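Local coordinates for beta subunit of photoactivated adenylyl cyclase (Beggiatoa sp. PS, PDB 5M2A), which senses blue light through a flavin-binding BLUF domain and, once photoactivated, makes cyclic AMP from ATP in its adenylyl cyclase domain, at residues A[8-13]-A[50-55]; A[129-134]-A[267-272]; A[159-164]-A[202-207]. One frame throughout, in Å; residues are numbered along the deposited sequence. Where two conformers were deposited one is given.

Interaction 1 of 3, residues A[8-13]-A[50-55]; sequences LVYISK and FFQILE. With FMN (flavin mononucleotide), chain F.
The Phe50 ring carries the C7M methyl of the flavin over one face, 3.5 Å above its plane and shifted toward the rim, while Ser12 OG lies at its edge, in plane. At the edge of the Tyr10 ring, Gln52 OE1 sits near the ring plane by the hydroxyl and, from its own strand, Leu8 CD1 lies in plane. Tyr10 and Gln52 run alongside each other, pointing the same way, with phenol and amide planes 68° apart, and Gln52 CB packs 3.5 Å from Tyr10 CE2. With CG anti to the backbone N (chi1 -164°) and an extended chain beyond, Gln52 carries its amide from the strand to the isoalloxazine. There NE2 donates to flavin N5 at 3.0 Å, and weakly to O4, while Tyr10 OH donates to OE1 over a very short 2.5 Å.

Beneath these groups, strands 5-14 and 49-55 pair antiparallel; Leu8 with Leu54, Tyr10 with Gln52 and Ser12 with Phe50 form the hydrogen-bonded pairs. Their side chains all take the flavin face, where Ile68 of helix 58-69 also touches Tyr10, Gln52 and Leu54, and Ser12 OG bonds to His74. The other face is apolar: Val9 CG2 meets Ile53 CG1 at 3.8 Å and Ile11 CG2 approaches Phe51 CD2 at 3.8 Å. Helix 110-129 and Leu115 of the second subunit cover that side.

Tyrosine and glutamine beside the flavin are the hallmark of BLUF photoreceptors. As modelled, the donors appear to run one way, from phenol to amide oxygen and from amide nitrogen to N5, though the first contact is unusually short; a rearrangement of the Gln52 amide after light absorption, as proposed for this family, would be expected to alter both.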
loop_
_atom_site.group_PDB
_atom_site.type_symbol
_atom_site.label_atom_id
_atom_site.label_comp_id
_atom_site.label_asym_id
_atom_site.label_seq_id
_atom_site.Cartn_x
_atom_site.Cartn_y
_atom_site.Cartn_z
ATOM N N LEU A 8 14.780 18.432 13.448
ATOM C CA LEU A 8 14.102 17.188 13.131
ATOM C C LEU A 8 12.968 16.940 14.116
ATOM O O LEU A 8 12.999 17.375 15.269
ATOM C CB LEU A 8 15.078 16.000 13.117
ATOM C CG LEU A 8 15.835 15.518 14.357
ATOM C CD1 LEU A 8 14.965 14.634 15.245
ATOM C CD2 LEU A 8 17.087 14.763 13.934
ATOM N N VAL A 9 11.955 16.220 13.644
ATOM C CA VAL A 9 10.812 15.860 14.465
ATOM C C VAL A 9 10.566 14.382 14.252
ATOM O O VAL A 9 10.636 13.904 13.115
ATOM C CB VAL A 9 9.558 16.675 14.099
ATOM C CG1 VAL A 9 8.417 16.355 15.055
ATOM C CG2 VAL A 9 9.861 18.166 14.103
ATOM N N TYR A 10 10.313 13.657 15.336
ATOM C CA TYR A 10 10.059 12.230 15.238
ATOM C C TYR A 10 8.990 11.839 16.240
ATOM O O TYR A 10 8.721 12.551 17.211
ATOM C CB TYR A 10 11.341 11.398 15.461
ATOM C CG TYR A 10 11.818 11.310 16.893
ATOM C CD1 TYR A 10 11.270 10.388 17.781
ATOM C CD2 TYR A 10 12.828 12.142 17.357
ATOM C CE1 TYR A 10 11.704 10.311 19.095
ATOM C CE2 TYR A 10 13.269 12.068 18.665
ATOM C CZ TYR A 10 12.704 11.153 19.532
ATOM O OH TYR A 10 13.139 11.076 20.837
ATOM N N ILE A 11 8.382 10.683 15.985
ATOM C CA ILE A 11 7.469 10.055 16.923
ATOM C C ILE A 11 7.993 8.662 17.248
ATOM O O ILE A 11 8.756 8.057 16.487
ATOM C CB ILE A 11 6.037 9.980 16.374
ATOM C CG1 ILE A 11 6.032 9.254 15.032
ATOM C CG2 ILE A 11 5.469 11.367 16.218
ATOM C CD1 ILE A 11 4.660 9.156 14.419
ATOM N N SER A 12 7.572 8.154 18.399
ATOM C CA SER A 12 8.015 6.841 18.837
ATOM C C SER A 12 6.982 6.249 19.778
ATOM O O SER A 12 6.118 6.948 20.314
ATOM C CB SER A 12 9.383 6.912 19.517
ATOM O OG SER A 12 9.274 7.522 20.786
ATOM N N LYS A 13 7.083 4.938 19.965
ATOM C CA LYS A 13 6.275 4.201 20.924
ATOM C C LYS A 13 7.075 3.998 22.199
ATOM O O LYS A 13 8.193 3.478 22.156
ATOM C CB LYS A 13 5.845 2.846 20.355
ATOM C CG LYS A 13 4.938 2.051 21.273
ATOM C CD LYS A 13 4.511 0.738 20.623
ATOM C CE LYS A 13 3.623 -0.075 21.542
ATOM N NZ LYS A 13 3.193 -1.366 20.926
ATOM N N PHE A 50 5.764 9.103 22.225
ATOM C CA PHE A 50 6.677 10.228 22.378
ATOM C C PHE A 50 6.646 11.071 21.108
ATOM O O PHE A 50 6.544 10.540 20.001
ATOM C CB PHE A 50 8.114 9.755 22.623
ATOM C CG PHE A 50 8.413 9.355 24.041
ATOM C CD1 PHE A 50 8.005 10.136 25.105
ATOM C CD2 PHE A 50 9.138 8.199 24.305
ATOM C CE1 PHE A 50 8.300 9.770 26.409
ATOM C CE2 PHE A 50 9.438 7.828 25.607
ATOM C CZ PHE A 50 9.016 8.615 26.658
ATOM N N PHE A 51 6.736 12.387 21.280
ATOM C CA PHE A 51 6.939 13.328 20.186
ATOM C C PHE A 51 8.150 14.156 20.569
ATOM O O PHE A 51 8.189 14.689 21.676
ATOM C CB PHE A 51 5.733 14.269 19.983
ATOM C CG PHE A 51 4.401 13.571 19.891
ATOM C CD1 PHE A 51 3.846 12.950 20.999
ATOM C CD2 PHE A 51 3.682 13.578 18.711
ATOM C CE1 PHE A 51 2.613 12.316 20.915
ATOM C CE2 PHE A 51 2.448 12.942 18.639
ATOM C CZ PHE A 51 1.919 12.318 19.743
ATOM N N GLN A 52 9.133 14.274 19.685
ATOM C CA GLN A 52 10.257 15.126 20.039
ATOM C C GLN A 52 10.691 15.980 18.861
ATOM O O GLN A 52 10.732 15.519 17.721
ATOM C CB GLN A 52 11.453 14.324 20.576
ATOM C CG GLN A 52 12.484 15.230 21.305
ATOM C CD GLN A 52 13.570 14.450 22.021
ATOM O OE1 GLN A 52 13.884 13.313 21.655
ATOM N NE2 GLN A 52 14.153 15.055 23.048
ATOM N N ILE A 53 11.028 17.231 19.165
ATOM C CA ILE A 53 11.616 18.166 18.219
ATOM C C ILE A 53 13.007 18.499 18.732
ATOM O O ILE A 53 13.164 18.861 19.902
ATOM C CB ILE A 53 10.764 19.443 18.083
ATOM C CG1 ILE A 53 9.314 19.092 17.739
ATOM C CG2 ILE A 53 11.361 20.370 17.028
ATOM C CD1 ILE A 53 8.367 20.297 17.712
ATOM N N LEU A 54 14.012 18.348 17.871
ATOM C CA LEU A 54 15.401 18.645 18.195
ATOM C C LEU A 54 15.937 19.668 17.204
ATOM O O LEU A 54 15.641 19.592 16.008
ATOM C CB LEU A 54 16.265 17.373 18.145
ATOM C CG LEU A 54 15.961 16.231 19.114
ATOM C CD1 LEU A 54 16.818 15.011 18.790
ATOM C CD2 LEU A 54 16.181 16.672 20.555
ATOM N N GLU A 55 16.721 20.634 17.687
ATOM C CA GLU A 55 17.311 21.610 16.786
ATOM C C GLU A 55 18.693 22.012 17.286
ATOM O O GLU A 55 18.967 22.001 18.488
ATOM C CB GLU A 55 16.420 22.846 16.613
ATOM C CG GLU A 55 15.767 23.321 17.889
ATOM C CD GLU A 55 14.872 24.529 17.678
ATOM O OE1 GLU A 55 14.507 25.179 18.682
ATOM O OE2 GLU A 55 14.533 24.826 16.512
HETATM N N1 FMN F . 19.406 12.522 25.418
HETATM C C2 FMN F . 19.904 13.788 25.175
HETATM O O2 FMN F . 21.067 14.054 25.457
HETATM N N3 FMN F . 19.106 14.756 24.601
HETATM C C4 FMN F . 17.799 14.460 24.272
HETATM O O4 FMN F . 17.080 15.320 23.764
HETATM C C4A FMN F . 17.294 13.194 24.516
HETATM N N5 FMN F . 15.989 12.919 24.185
HETATM C C5A FMN F . 15.477 11.670 24.419
HETATM C C6 FMN F . 14.161 11.408 24.078
HETATM C C7 FMN F . 13.626 10.150 24.309
HETATM C C7M FMN F . 12.198 9.892 23.933
HETATM C C8 FMN F . 14.414 9.155 24.884
HETATM C C8M FMN F . 13.850 7.791 25.139
HETATM C C9 FMN F . 15.738 9.420 25.225
HETATM C C9A FMN F . 16.273 10.681 24.991
HETATM N N10 FMN F . 17.585 10.951 25.323
HETATM C C10 FMN F . 18.099 12.214 25.091
HETATM C "C1'" FMN F . 18.416 9.870 25.962
HETATM C "C2'" FMN F . 19.568 9.369 25.100
HETATM O "O2'" FMN F . 19.113 8.313 24.287
HETATM C "C3'" FMN F . 20.675 8.864 26.015
HETATM O "O3'" FMN F . 20.110 8.013 26.991
HETATM C "C4'" FMN F . 21.368 10.034 26.707
HETATM O "O4'" FMN F . 21.903 10.905 25.736
HETATM C "C5'" FMN F . 22.491 9.557 27.619
HETATM O "O5'" FMN F . 23.441 8.861 26.844
HETATM P P FMN F . 24.865 8.449 27.464
HETATM O O1P FMN F . 25.759 9.665 27.431
HETATM O O2P FMN F . 24.676 7.989 28.893
HETATM O O3P FMN F . 25.465 7.336 26.633
#

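Interaction 2 of 3, residues A[129-134]-A[267-272]; sequences YMPARV and MDHTLL
Pro131 and His269 pass each other in opposite directions where the chain turns into helix 132-139, with Pro131 as its N-cap residue. The contact packs the start of this helix against strand 266-272, which pairs antiparallel with strand 247-258 in the sheet of the class III cyclase domain. Its dense part is built around the imidazole: Pro131 CG reaches His269 CB at 3.7 Å, Pro131 CB lies 3.8 Å from His269 ND1, and Arg133 CG approaches His269 NE2 to 3.3 Å. Because His269 has CG anti to its backbone N (chi1 180°), the ring extends from the strand toward the helix start, and Pro131 CB and Arg133 CG both approach it obliquely from one side of its plane.

Away from the imidazole the fit slackens. Val134 CG2 stays 4.4 Å from His269 CB, and Asp268 OD1 is 4.3 Å from Pro131 CG; that carboxylate oxygen instead accepts a weak bond from His269 N. Arg133 crosses the imidazole at about a right angle with its aliphatic stem, then bends at chi2 (64°) and carries its guanidinium off toward the partly exposed side, where Glu258 forms a long, weak ion pair. Next to the contact, Tyr129 OH bonds to Asn260 of the second subunit, so the turn also belongs to the dimer interface. On the packed side, His269 ND1, beside Pro131 CB, is buried by the contact and has no polar partner in the model.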
loop_
_atom_site.group_PDB
_atom_site.type_symbol
_atom_site.label_atom_id
_atom_site.label_comp_id
_atom_site.label_asym_id
_atom_site.label_seq_id
_atom_site.Cartn_x
_atom_site.Cartn_y
_atom_site.Cartn_z
ATOM N N TYR A 129 0.771 0.126 6.155
ATOM C CA TYR A 129 0.405 -0.190 4.779
ATOM C C TYR A 129 1.377 0.384 3.754
ATOM O O TYR A 129 1.213 0.126 2.559
ATOM C CB TYR A 129 -1.007 0.311 4.471
ATOM C CG TYR A 129 -2.091 -0.453 5.190
ATOM C CD1 TYR A 129 -2.396 -0.180 6.517
ATOM C CD2 TYR A 129 -2.804 -1.462 4.542
ATOM C CE1 TYR A 129 -3.381 -0.881 7.183
ATOM C CE2 TYR A 129 -3.788 -2.173 5.203
ATOM C CZ TYR A 129 -4.077 -1.873 6.523
ATOM O OH TYR A 129 -5.060 -2.577 7.183
ATOM N N MET A 130 2.365 1.153 4.179
ATOM C CA MET A 130 3.244 1.781 3.207
ATOM C C MET A 130 4.256 0.777 2.657
ATOM O O MET A 130 4.688 -0.131 3.368
ATOM C CB MET A 130 3.988 2.942 3.845
ATOM C CG MET A 130 3.065 3.999 4.433
ATOM S SD MET A 130 1.901 4.620 3.211
ATOM C CE MET A 130 2.964 5.523 2.212
ATOM N N PRO A 131 4.644 0.915 1.391
ATOM C CA PRO A 131 5.833 0.195 0.915
ATOM C C PRO A 131 7.037 0.660 1.717
ATOM O O PRO A 131 7.098 1.816 2.135
ATOM C CB PRO A 131 5.936 0.601 -0.562
ATOM C CG PRO A 131 4.590 1.184 -0.920
ATOM C CD PRO A 131 4.038 1.763 0.352
ATOM N N ALA A 132 7.994 -0.245 1.943
ATOM C CA ALA A 132 9.123 0.101 2.805
ATOM C C ALA A 132 9.906 1.292 2.259
ATOM O O ALA A 132 10.456 2.096 3.025
ATOM C CB ALA A 132 10.038 -1.108 2.983
ATOM N N ARG A 133 9.966 1.419 0.932
ATOM C CA ARG A 133 10.664 2.543 0.311
ATOM C C ARG A 133 10.064 3.882 0.736
ATOM O O ARG A 133 10.795 4.861 0.955
ATOM C CB ARG A 133 10.613 2.375 -1.211
ATOM C CG ARG A 133 11.087 3.558 -2.012
ATOM C CD ARG A 133 12.551 3.841 -1.784
ATOM N NE ARG A 133 13.039 4.852 -2.715
ATOM C CZ ARG A 133 14.244 5.401 -2.657
ATOM N NH1 ARG A 133 15.097 5.039 -1.706
ATOM N NH2 ARG A 133 14.592 6.318 -3.546
ATOM N N VAL A 134 8.746 3.940 0.896
ATOM C CA VAL A 134 8.126 5.200 1.297
ATOM C C VAL A 134 8.499 5.553 2.734
ATOM O O VAL A 134 8.789 6.715 3.052
ATOM C CB VAL A 134 6.604 5.125 1.123
ATOM C CG1 VAL A 134 6.002 6.341 1.757
ATOM C CG2 VAL A 134 6.226 5.036 -0.356
ATOM N N MET A 267 -2.700 6.491 -6.815
ATOM C CA MET A 267 -1.284 6.595 -6.971
ATOM C C MET A 267 -0.579 5.608 -6.060
ATOM O O MET A 267 -1.039 5.330 -4.999
ATOM C CB MET A 267 -0.824 7.994 -6.627
ATOM C CG MET A 267 0.589 8.326 -7.036
ATOM S SD MET A 267 1.204 9.372 -5.730
ATOM C CE MET A 267 1.123 8.207 -4.416
ATOM N N ASP A 268 0.528 5.080 -6.513
ATOM C CA ASP A 268 1.278 4.166 -5.706
ATOM C C ASP A 268 2.722 4.111 -6.053
ATOM O O ASP A 268 3.151 4.628 -7.023
ATOM C CB ASP A 268 0.649 2.779 -5.683
ATOM C CG ASP A 268 0.795 2.069 -4.296
ATOM O OD1 ASP A 268 1.346 2.611 -3.324
ATOM O OD2 ASP A 268 0.346 0.938 -4.168
ATOM N N HIS A 269 3.465 3.491 -5.180
ATOM C CA HIS A 269 4.831 3.253 -5.379
ATOM C C HIS A 269 4.857 1.990 -6.222
ATOM O O HIS A 269 4.281 1.016 -5.858
ATOM C CB HIS A 269 5.435 2.857 -4.092
ATOM C CG HIS A 269 6.879 2.576 -4.186
ATOM N ND1 HIS A 269 7.399 1.329 -3.991
ATOM C CD2 HIS A 269 7.923 3.389 -4.449
ATOM C CE1 HIS A 269 8.704 1.379 -4.116
ATOM N NE2 HIS A 269 9.045 2.617 -4.406
ATOM N N THR A 270 5.534 2.027 -7.343
ATOM C CA THR A 270 5.573 0.880 -8.218
ATOM C C THR A 270 7.004 0.635 -8.701
ATOM O O THR A 270 7.867 1.478 -8.556
ATOM C CB THR A 270 4.588 1.102 -9.390
ATOM O OG1 THR A 270 3.413 1.765 -8.913
ATOM C CG2 THR A 270 4.155 -0.202 -10.117
ATOM N N LEU A 271 7.220 -0.550 -9.238
ATOM C CA LEU A 271 8.472 -0.946 -9.814
ATOM C C LEU A 271 8.100 -1.449 -11.168
ATOM O O LEU A 271 7.270 -2.282 -11.293
ATOM C CB LEU A 271 9.180 -2.022 -9.006
ATOM C CG LEU A 271 9.639 -1.690 -7.601
ATOM C CD1 LEU A 271 9.950 -2.966 -6.870
ATOM C CD2 LEU A 271 10.809 -0.755 -7.584
ATOM N N LEU A 272 8.732 -0.894 -12.170
ATOM C CA LEU A 272 8.454 -1.194 -13.568
ATOM C C LEU A 272 9.707 -1.761 -14.201
ATOM O O LEU A 272 10.765 -1.129 -14.141
ATOM C CB LEU A 272 8.059 0.047 -14.364
ATOM C CG LEU A 272 6.809 0.882 -14.133
ATOM C CD1 LEU A 272 6.802 2.004 -15.161
ATOM C CD2 LEU A 272 5.547 0.053 -14.228
#

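Interaction 3 of 3, residues A[159-164]-A[202-207]; sequences SDILAF and IGDCVM. With MG (magnesium ion), chain G.
Phe164 has CG anti to its backbone N (chi1 -171°), and Asp204 has CG between its backbone N and carbonyl carbon (chi1 61°); these torsions lay the aspartate over the phenyl face. Asp204 CB stands 3.7 Å from the centroid of the Phe164 ring in a CH-pi contact, and the carboxylate is stacked almost flat on the ring, their planes 7° apart. Asp204 OD2 has two partners. Ile161 N donates to it at 2.9 Å, from the anti side and somewhat out of the carboxylate plane, and magnesium lies 2.6 Å from the same OD2.

Magnesium is bound by Ile161 O at 2.5 Å and by a water at 2.1 Å, whereas Asp160 OD2 stays at 3.0 Å from the ion. Apart from the water, these distances are long for magnesium. Asp160 OD2 and Asp204 OD2 are 4.0 Å apart. The two acids match the metal-binding aspartates of class III nucleotidyl cyclases; the cation would offset their mutual repulsion, and Asp160 OD1 has a second mate in Arg287. With an alanine in place of Phe164 the ring beneath Asp204 is gone, and its carboxylate, held by Ile161 N and the metal, is likely to be freer to turn.

The backbone brings the two acids close together, their side chains crossing at a slant. Ser159 and Val206 form an antiparallel hydrogen-bonded pair, with Val206 N to Ser159 O at 2.8 Å, and the type II' turn from Ile202 to Cys205 brings Asp204 in beside Ile161. The turn links strand 197-202 to strand 205-211, and the latter pairs antiparallel with strand 150-161. Helix 173-193 packs on Ser159, Ile161, Phe164 and Val206, helix 338-349 on Leu162 and Ala163, and Leu272 of the second subunit reaches Phe164.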
loop_
_atom_site.group_PDB
_atom_site.type_symbol
_atom_site.label_atom_id
_atom_site.label_comp_id
_atom_site.label_asym_id
_atom_site.label_seq_id
_atom_site.Cartn_x
_atom_site.Cartn_y
_atom_site.Cartn_z
ATOM N N SER A 159 7.719 -14.520 -3.715
ATOM C CA SER A 159 7.503 -15.815 -3.088
ATOM C C SER A 159 6.011 -16.017 -2.895
ATOM O O SER A 159 5.287 -15.065 -2.614
ATOM C CB SER A 159 8.233 -15.930 -1.752
ATOM O OG SER A 159 7.729 -15.019 -0.789
ATOM N N ASP A 160 5.541 -17.253 -3.055
ATOM C CA ASP A 160 4.122 -17.509 -2.828
ATOM C C ASP A 160 3.936 -18.936 -2.338
ATOM O O ASP A 160 4.893 -19.707 -2.219
ATOM C CB ASP A 160 3.285 -17.209 -4.080
ATOM C CG ASP A 160 3.380 -18.274 -5.142
ATOM O OD1 ASP A 160 4.253 -19.153 -5.056
ATOM O OD2 ASP A 160 2.557 -18.220 -6.078
ATOM N N ILE A 161 2.688 -19.282 -2.076
ATOM C CA ILE A 161 2.351 -20.487 -1.327
ATOM C C ILE A 161 2.070 -21.631 -2.288
ATOM O O ILE A 161 1.258 -21.492 -3.212
ATOM C CB ILE A 161 1.135 -20.228 -0.426
ATOM C CG1 ILE A 161 1.490 -19.158 0.611
ATOM C CG2 ILE A 161 0.677 -21.513 0.215
ATOM C CD1 ILE A 161 0.327 -18.788 1.538
ATOM N N LEU A 162 2.717 -22.776 -2.051
ATOM C CA LEU A 162 2.507 -23.952 -2.887
ATOM C C LEU A 162 1.090 -24.483 -2.726
ATOM O O LEU A 162 0.574 -24.581 -1.609
ATOM C CB LEU A 162 3.505 -25.054 -2.511
ATOM C CG LEU A 162 3.413 -26.332 -3.342
ATOM C CD1 LEU A 162 3.884 -26.055 -4.764
ATOM C CD2 LEU A 162 4.217 -27.453 -2.703
ATOM N N ALA A 163 0.468 -24.844 -3.855
ATOM C CA ALA A 163 -0.885 -25.408 -3.876
ATOM C C ALA A 163 -1.896 -24.492 -3.190
ATOM O O ALA A 163 -2.844 -24.958 -2.551
ATOM C CB ALA A 163 -0.923 -26.801 -3.244
ATOM N N PHE A 164 -1.705 -23.179 -3.301
ATOM C CA PHE A 164 -2.610 -22.270 -2.603
ATOM C C PHE A 164 -4.047 -22.416 -3.092
ATOM O O PHE A 164 -4.988 -22.229 -2.309
ATOM C CB PHE A 164 -2.123 -20.831 -2.758
ATOM C CG PHE A 164 -2.873 -19.850 -1.901
ATOM C CD1 PHE A 164 -2.815 -19.943 -0.524
ATOM C CD2 PHE A 164 -3.638 -18.847 -2.479
ATOM C CE1 PHE A 164 -3.501 -19.048 0.285
ATOM C CE2 PHE A 164 -4.328 -17.945 -1.681
ATOM C CZ PHE A 164 -4.259 -18.044 -0.298
ATOM N N ILE A 202 0.457 -9.434 -3.174
ATOM C CA ILE A 202 -0.458 -9.644 -4.295
ATOM C C ILE A 202 -1.042 -11.045 -4.146
ATOM O O ILE A 202 -0.356 -12.040 -4.410
ATOM C CB ILE A 202 0.246 -9.491 -5.652
ATOM C CG1 ILE A 202 1.023 -8.182 -5.703
ATOM C CG2 ILE A 202 -0.764 -9.549 -6.787
ATOM C CD1 ILE A 202 2.204 -8.238 -6.627
ATOM N N GLY A 203 -2.297 -11.134 -3.731
ATOM C CA GLY A 203 -2.810 -12.455 -3.403
ATOM C C GLY A 203 -1.979 -13.044 -2.282
ATOM O O GLY A 203 -1.702 -12.393 -1.269
ATOM N N ASP A 204 -1.540 -14.286 -2.465
ATOM C CA ASP A 204 -0.671 -14.939 -1.497
ATOM C C ASP A 204 0.799 -14.677 -1.770
ATOM O O ASP A 204 1.654 -15.297 -1.134
ATOM C CB ASP A 204 -0.917 -16.453 -1.491
ATOM C CG ASP A 204 -0.633 -17.095 -2.846
ATOM O OD1 ASP A 204 -1.150 -16.588 -3.859
ATOM O OD2 ASP A 204 0.125 -18.093 -2.904
ATOM N N CYS A 205 1.107 -13.769 -2.688
ATOM C CA CYS A 205 2.475 -13.517 -3.126
ATOM C C CYS A 205 3.076 -12.333 -2.382
ATOM O O CYS A 205 2.417 -11.306 -2.196
ATOM C CB CYS A 205 2.541 -13.229 -4.634
ATOM S SG CYS A 205 2.039 -14.557 -5.748
ATOM N N VAL A 206 4.338 -12.472 -1.980
ATOM C CA VAL A 206 5.107 -11.390 -1.370
ATOM C C VAL A 206 6.071 -10.873 -2.430
ATOM O O VAL A 206 6.841 -11.648 -3.012
ATOM C CB VAL A 206 5.882 -11.850 -0.125
ATOM C CG1 VAL A 206 6.710 -10.683 0.440
ATOM C CG2 VAL A 206 4.938 -12.425 0.925
ATOM N N MET A 207 6.031 -9.569 -2.683
ATOM C CA MET A 207 6.946 -8.931 -3.614
ATOM C C MET A 207 7.897 -8.025 -2.846
ATOM O O MET A 207 7.458 -7.223 -2.020
ATOM C CB MET A 207 6.185 -8.114 -4.657
ATOM C CG MET A 207 7.098 -7.367 -5.624
ATOM S SD MET A 207 6.133 -6.320 -6.749
ATOM C CE MET A 207 7.426 -5.621 -7.784
HETATM MG MG MG G . 0.359 -19.803 -4.873
HETATM O O HOH W 1 0.124 -21.540 -6.099
#

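In the fold
Interaction 1 lines part of the flavin pocket and interaction 3 holds the magnesium, on opposite sides of the chain's centre, their centres 37 Å apart and nearest atoms about 23 Å. Interaction 2 lies between them, its centre 25 Å from that of interaction 1 and 19 Å from that of interaction 3. Helix 110-129, which packs on the sheet face turned from the flavin, runs into 129-134, giving a plausible route for the light signal. Interactions 2 and 3 touch directly, Leu271 CD1 against Met207 CE at 3.8 Å; both belong to the cyclase sheet, and in sequence 159-164 and 202-207 fall between 129-134 and 267-272. All three also meet the second subunit.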